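Local coordinates for protein DOA1 (Saccharomyces cerevisiae, PDB 3ODT), which probably binds ubiquitin through its WD40 beta-propeller domain and is linked to the turnover of F-box proteins, at residues A[19-24]-A[287-292]; A[267-272]-A[280-285]. All blocks are in the same frame, centred on the assembly; numbering follows the deposited sequence.

Contact 1 of 2, residues A[19-24]-A[287-292]; sequences QDVRDV and NLVRIF
Asn287 and Val289 meet Gln19, Asp20 and Val21 where two neighbouring blades of the WD40 beta propeller come together. Strand 289-293 lies in the blade that strand 9-14 completes, so both ends of the chain build that sheet. Strand 21-26 is an edge strand of the next blade.

The polar part is a calcium site, to which Asp20 and Asn287 both belong. Asp20 OD1 lies 3.5 Å from Asn287 OD1, with the carboxylate and amide planes 43° apart. Two acceptors this close are consistent with a cation drawing them together. The other carboxylate oxygen, Asp20 OD2, is hydrogen-bonded to Trp270 NE1. Asn287 CG stands anti to its own carbonyl carbon (chi1 -47°), which brings the amide against the Gln19-Asp20 peptide. There Asn287 OD1 comes within 2.9 Å of Gln19 C. Replacing Asn287 with an alanine would remove the amide, which would probably take one side-chain oxygen from the calcium site and uncover the peptide on that side.

The apolar part is a small valine cluster. Val21 and Val289 cross at about a right angle, with Val21 CG1 4.0 Å from Val289 CG2. Val24 CG1 reaches the same methyl, Val289 CG2, at 4.3 Å. Ser34 of strand 31-36 packs against all three valines. Val21 CG2 also rests 3.6 Å from the backbone oxygen Asn287 O. Asn287 CA also makes a bent C-H...O contact with Gln19 O, 3.6 Å away.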
loop_
_atom_site.group_PDB
_atom_site.type_symbol
_atom_site.label_atom_id
_atom_site.label_comp_id
_atom_site.label_asym_id
_atom_site.label_seq_id
_atom_site.Cartn_x
_atom_site.Cartn_y
_atom_site.Cartn_z
ATOM N N GLN A 19 -9.660 -8.538 -13.421
ATOM C CA GLN A 19 -10.113 -7.175 -13.161
ATOM C C GLN A 19 -8.978 -6.400 -12.492
ATOM O O GLN A 19 -7.898 -6.947 -12.277
ATOM C CB GLN A 19 -11.369 -7.175 -12.278
ATOM C CG GLN A 19 -12.579 -7.855 -12.893
ATOM C CD GLN A 19 -13.168 -7.104 -14.065
ATOM O OE1 GLN A 19 -12.952 -5.900 -14.223
ATOM N NE2 GLN A 19 -13.930 -7.819 -14.910
ATOM N N ASP A 20 -9.218 -5.136 -12.160
ATOM C CA ASP A 20 -8.126 -4.289 -11.731
ATOM C C ASP A 20 -7.340 -4.935 -10.608
ATOM O O ASP A 20 -7.927 -5.514 -9.683
ATOM C CB ASP A 20 -8.626 -2.927 -11.218
ATOM C CG ASP A 20 -9.200 -2.054 -12.306
ATOM O OD1 ASP A 20 -9.590 -2.561 -13.357
ATOM O OD2 ASP A 20 -9.237 -0.836 -12.101
ATOM N N VAL A 21 -6.012 -4.760 -10.659
ATOM C CA VAL A 21 -5.156 -5.117 -9.531
ATOM C C VAL A 21 -5.117 -3.920 -8.584
ATOM O O VAL A 21 -4.657 -2.839 -8.930
ATOM C CB VAL A 21 -3.743 -5.480 -9.982
ATOM C CG1 VAL A 21 -2.884 -5.826 -8.776
ATOM C CG2 VAL A 21 -3.789 -6.632 -10.975
ATOM N N ARG A 22 -5.616 -4.106 -7.380
ATOM C CA ARG A 22 -5.810 -3.000 -6.467
ATOM C C ARG A 22 -4.704 -2.827 -5.434
ATOM O O ARG A 22 -4.547 -1.752 -4.871
ATOM C CB ARG A 22 -7.124 -3.188 -5.733
ATOM C CG ARG A 22 -8.372 -3.112 -6.614
ATOM C CD ARG A 22 -8.599 -1.714 -7.172
ATOM N NE ARG A 22 -8.540 -0.721 -6.103
ATOM C CZ ARG A 22 -9.065 0.489 -6.145
ATOM N NH1 ARG A 22 -9.750 0.875 -7.204
ATOM N NH2 ARG A 22 -8.915 1.309 -5.096
ATOM N N ASP A 23 -3.957 -3.885 -5.192
ATOM C CA ASP A 23 -2.887 -3.854 -4.214
ATOM C C ASP A 23 -1.898 -4.984 -4.472
ATOM O O ASP A 23 -2.279 -6.090 -4.884
ATOM C CB ASP A 23 -3.445 -3.918 -2.794
ATOM C CG ASP A 23 -2.548 -3.185 -1.769
ATOM O OD1 ASP A 23 -1.560 -2.518 -2.166
ATOM O OD2 ASP A 23 -2.863 -3.238 -0.561
ATOM N N VAL A 24 -0.608 -4.664 -4.285
ATOM C CA VAL A 24 0.505 -5.588 -4.463
ATOM C C VAL A 24 1.443 -5.520 -3.264
ATOM O O VAL A 24 1.592 -4.465 -2.627
ATOM C CB VAL A 24 1.279 -5.291 -5.776
ATOM C CG1 VAL A 24 0.331 -5.405 -6.970
ATOM C CG2 VAL A 24 1.900 -3.910 -5.747
ATOM N N ASN A 287 -5.299 -4.773 -15.329
ATOM C CA ASN A 287 -5.389 -6.093 -14.692
ATOM C C ASN A 287 -4.054 -6.803 -14.613
ATOM O O ASN A 287 -3.987 -7.995 -14.314
ATOM C CB ASN A 287 -6.423 -6.997 -15.371
ATOM C CG ASN A 287 -7.756 -6.292 -15.638
ATOM O OD1 ASN A 287 -8.112 -5.258 -15.037
ATOM N ND2 ASN A 287 -8.517 -6.870 -16.540
ATOM N N LEU A 288 -2.991 -6.060 -14.869
ATOM C CA LEU A 288 -1.647 -6.582 -14.819
ATOM C C LEU A 288 -0.910 -6.195 -13.534
ATOM O O LEU A 288 -1.112 -5.109 -12.973
ATOM C CB LEU A 288 -0.834 -6.051 -16.005
ATOM C CG LEU A 288 -1.284 -6.546 -17.367
ATOM C CD1 LEU A 288 -0.525 -5.820 -18.438
ATOM C CD2 LEU A 288 -1.142 -8.080 -17.456
ATOM N N VAL A 289 -0.024 -7.089 -13.139
ATOM C CA VAL A 289 1.065 -6.770 -12.231
ATOM C C VAL A 289 2.325 -6.622 -13.097
ATOM O O VAL A 289 2.543 -7.399 -14.036
ATOM C CB VAL A 289 1.238 -7.897 -11.190
ATOM C CG1 VAL A 289 2.434 -7.611 -10.329
ATOM C CG2 VAL A 289 -0.024 -8.073 -10.330
ATOM N N ARG A 290 3.149 -5.629 -12.789
ATOM C CA ARG A 290 4.445 -5.480 -13.464
ATOM C C ARG A 290 5.556 -5.363 -12.432
ATOM O O ARG A 290 5.327 -4.932 -11.309
ATOM C CB ARG A 290 4.451 -4.239 -14.361
ATOM C CG ARG A 290 3.528 -4.297 -15.573
ATOM C CD ARG A 290 3.595 -2.952 -16.254
ATOM N NE ARG A 290 2.861 -2.895 -17.513
ATOM C CZ ARG A 290 1.550 -2.675 -17.631
ATOM N NH1 ARG A 290 0.775 -2.566 -16.553
ATOM N NH2 ARG A 290 1.007 -2.578 -18.837
ATOM N N ILE A 291 6.749 -5.819 -12.801
ATOM C CA ILE A 291 7.931 -5.644 -11.977
ATOM C C ILE A 291 8.920 -4.852 -12.801
ATOM O O ILE A 291 9.115 -5.154 -13.984
ATOM C CB ILE A 291 8.519 -6.983 -11.567
ATOM C CG1 ILE A 291 7.480 -7.758 -10.746
ATOM C CG2 ILE A 291 9.777 -6.788 -10.780
ATOM C CD1 ILE A 291 7.920 -9.095 -10.411
ATOM N N PHE A 292 9.452 -3.796 -12.210
ATOM C CA PHE A 292 10.502 -2.978 -12.820
ATOM C C PHE A 292 11.798 -3.118 -12.029
ATOM O O PHE A 292 11.754 -3.285 -10.823
ATOM C CB PHE A 292 10.066 -1.502 -12.829
ATOM C CG PHE A 292 8.987 -1.215 -13.818
ATOM C CD1 PHE A 292 7.664 -1.454 -13.497
ATOM C CD2 PHE A 292 9.294 -0.726 -15.069
ATOM C CE1 PHE A 292 6.663 -1.218 -14.420
ATOM C CE2 PHE A 292 8.293 -0.500 -16.001
ATOM C CZ PHE A 292 6.988 -0.750 -15.679
#

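Contact 2 of 2, residues A[267-272]-A[280-285]; sequences ISIWSV and IIVGSS
A beta hairpin with a classic bulge joins strands 269-274 and 280-284 in the last blade of the propeller. Two residues, Trp270 and Ser271, sit opposite the single Gly283. Gly283 O takes Trp270 N at 2.9 Å and Ser271 N at 3.3 Å, both in the carbonyl plane. Gly283 N answers with a nearly straight bond to Ser271 O, 2.8 Å long (171° at the hydrogen).

Beyond the strands, Ser268 and Ser285 tie the open end of the hairpin. Ser285 N bonds to Ser268 O at 2.9 Å. Ser285 OG sits between its own backbone N and carbonyl carbon (chi1 60°), a turn that sets it 2.9 Å from Ser268 N to accept a second bond.

One side of the hairpin is largely apolar. Ile269 CG2 presses on Val282 CG1 at 3.4 Å, tighter than usual for two carbons. Ile269 CD1 reaches Ser284 CB at 3.8 Å. Val272 and Val282 lie side by side, with Val272 CG1 4.1 Å from Val282 CG2. Cys242 of the adjacent blade touches both Ile269 and Val272.

Trp270 NE1 comes near Ser285 CB, and Ser268 CB sits above one face of the indole, toward its rim. The two serine bonds hold Ser285, a calcium-site residue, by its backbone N and its side-chain OG. The bulge probably helps set the indole so that Trp270 NE1 can donate to OD2 of Asp20, another residue of the site.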
loop_
_atom_site.group_PDB
_atom_site.type_symbol
_atom_site.label_atom_id
_atom_site.label_comp_id
_atom_site.label_asym_id
_atom_site.label_seq_id
_atom_site.Cartn_x
_atom_site.Cartn_y
_atom_site.Cartn_z
ATOM N N ILE A 267 -5.575 3.082 -17.352
ATOM C CA ILE A 267 -6.191 4.346 -16.974
ATOM C C ILE A 267 -5.852 4.748 -15.527
ATOM O O ILE A 267 -5.851 5.944 -15.226
ATOM C CB ILE A 267 -7.724 4.385 -17.185
ATOM C CG1 ILE A 267 -8.436 3.332 -16.334
ATOM C CG2 ILE A 267 -8.062 4.294 -18.698
ATOM C CD1 ILE A 267 -9.942 3.381 -16.474
ATOM N N SER A 268 -5.579 3.768 -14.667
ATOM C CA SER A 268 -5.246 4.017 -13.255
ATOM C C SER A 268 -4.156 3.094 -12.779
ATOM O O SER A 268 -4.213 1.872 -13.036
ATOM C CB SER A 268 -6.469 3.737 -12.369
ATOM O OG SER A 268 -7.609 4.469 -12.782
ATOM N N ILE A 269 -3.179 3.630 -12.051
ATOM C CA ILE A 269 -2.166 2.792 -11.411
ATOM C C ILE A 269 -2.462 2.792 -9.900
ATOM O O ILE A 269 -2.363 3.831 -9.270
ATOM C CB ILE A 269 -0.735 3.310 -11.645
ATOM C CG1 ILE A 269 -0.545 3.778 -13.087
ATOM C CG2 ILE A 269 0.278 2.195 -11.249
ATOM C CD1 ILE A 269 -0.892 2.746 -14.140
ATOM N N TRP A 270 -2.922 1.650 -9.373
ATOM C CA TRP A 270 -3.471 1.598 -8.029
ATOM C C TRP A 270 -2.466 1.435 -6.900
ATOM O O TRP A 270 -2.708 1.890 -5.784
ATOM C CB TRP A 270 -4.510 0.483 -7.919
ATOM C CG TRP A 270 -5.671 0.692 -8.787
ATOM C CD1 TRP A 270 -6.048 -0.056 -9.859
ATOM C CD2 TRP A 270 -6.628 1.747 -8.666
ATOM N NE1 TRP A 270 -7.189 0.472 -10.422
ATOM C CE2 TRP A 270 -7.561 1.581 -9.708
ATOM C CE3 TRP A 270 -6.770 2.821 -7.791
ATOM C CZ2 TRP A 270 -8.632 2.442 -9.891
ATOM C CZ3 TRP A 270 -7.853 3.678 -7.963
ATOM C CH2 TRP A 270 -8.749 3.499 -9.026
ATOM N N SER A 271 -1.398 0.696 -7.174
ATOM C CA SER A 271 -0.531 0.269 -6.089
ATOM C C SER A 271 0.892 0.006 -6.558
ATOM O O SER A 271 1.135 -0.455 -7.685
ATOM C CB SER A 271 -1.107 -1.024 -5.491
ATOM O OG SER A 271 -0.324 -1.470 -4.383
ATOM N N VAL A 272 1.826 0.363 -5.693
ATOM C CA VAL A 272 3.228 -0.023 -5.818
ATOM C C VAL A 272 3.738 -0.587 -4.508
ATOM O O VAL A 272 3.222 -0.266 -3.413
ATOM C CB VAL A 272 4.131 1.170 -6.203
ATOM C CG1 VAL A 272 3.865 1.590 -7.650
ATOM C CG2 VAL A 272 3.871 2.371 -5.273
ATOM N N ILE A 280 10.605 -2.673 -8.260
ATOM C CA ILE A 280 9.309 -2.054 -8.007
ATOM C C ILE A 280 8.190 -2.921 -8.573
ATOM O O ILE A 280 8.256 -3.335 -9.728
ATOM C CB ILE A 280 9.220 -0.629 -8.599
ATOM C CG1 ILE A 280 10.220 0.295 -7.895
ATOM C CG2 ILE A 280 7.819 -0.107 -8.433
ATOM C CD1 ILE A 280 10.407 1.638 -8.576
ATOM N N ILE A 281 7.205 -3.231 -7.735
ATOM C CA ILE A 281 6.022 -3.998 -8.137
ATOM C C ILE A 281 4.881 -3.006 -8.323
ATOM O O ILE A 281 4.715 -2.086 -7.518
ATOM C CB ILE A 281 5.596 -4.995 -7.051
ATOM C CG1 ILE A 281 6.795 -5.783 -6.527
ATOM C CG2 ILE A 281 4.515 -5.905 -7.589
ATOM C CD1 ILE A 281 6.588 -6.425 -5.154
ATOM N N VAL A 282 4.103 -3.198 -9.397
ATOM C CA VAL A 282 3.064 -2.265 -9.797
ATOM C C VAL A 282 1.763 -3.008 -10.126
ATOM O O VAL A 282 1.765 -3.971 -10.888
ATOM C CB VAL A 282 3.484 -1.461 -11.063
ATOM C CG1 VAL A 282 2.447 -0.407 -11.396
ATOM C CG2 VAL A 282 4.844 -0.833 -10.872
ATOM N N GLY A 283 0.663 -2.567 -9.524
ATOM C CA GLY A 283 -0.654 -3.083 -9.849
ATOM C C GLY A 283 -1.488 -2.002 -10.524
ATOM O O GLY A 283 -1.611 -0.898 -10.020
ATOM N N SER A 284 -2.125 -2.345 -11.643
ATOM C CA SER A 284 -2.819 -1.360 -12.453
ATOM C C SER A 284 -4.183 -1.807 -12.980
ATOM O O SER A 284 -4.600 -2.985 -12.857
ATOM C CB SER A 284 -1.915 -0.870 -13.585
ATOM O OG SER A 284 -1.323 -1.941 -14.263
ATOM N N SER A 285 -4.891 -0.853 -13.569
ATOM C CA SER A 285 -6.253 -1.082 -14.013
ATOM C C SER A 285 -6.380 -1.942 -15.279
ATOM O O SER A 285 -7.484 -2.336 -15.649
ATOM C CB SER A 285 -6.928 0.256 -14.279
ATOM O OG SER A 285 -6.237 0.976 -15.274
#

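In the fold
The centres of the two contacts are about 5 Å apart, and the calcium site spans both. Contact 1 supplies Asp20 and Asn287, and contact 2 supplies Ser285, whose backbone O lies 3.1 Å from Asp20 OD1. A second link joins the blades deeper in: Asp23 OD1 and Ser271 OG are 2.7 Å apart, a probable hydrogen bond. Strands 280-284 and 289-293 are neighbours in one sheet, where Phe292 N probably bonds to Ile280 O at 2.8 Å. Contact 2 therefore shapes a hairpin within the last blade, while contact 1 sets that blade against the first strand of the next. Together they lie at the ring closure of the propeller.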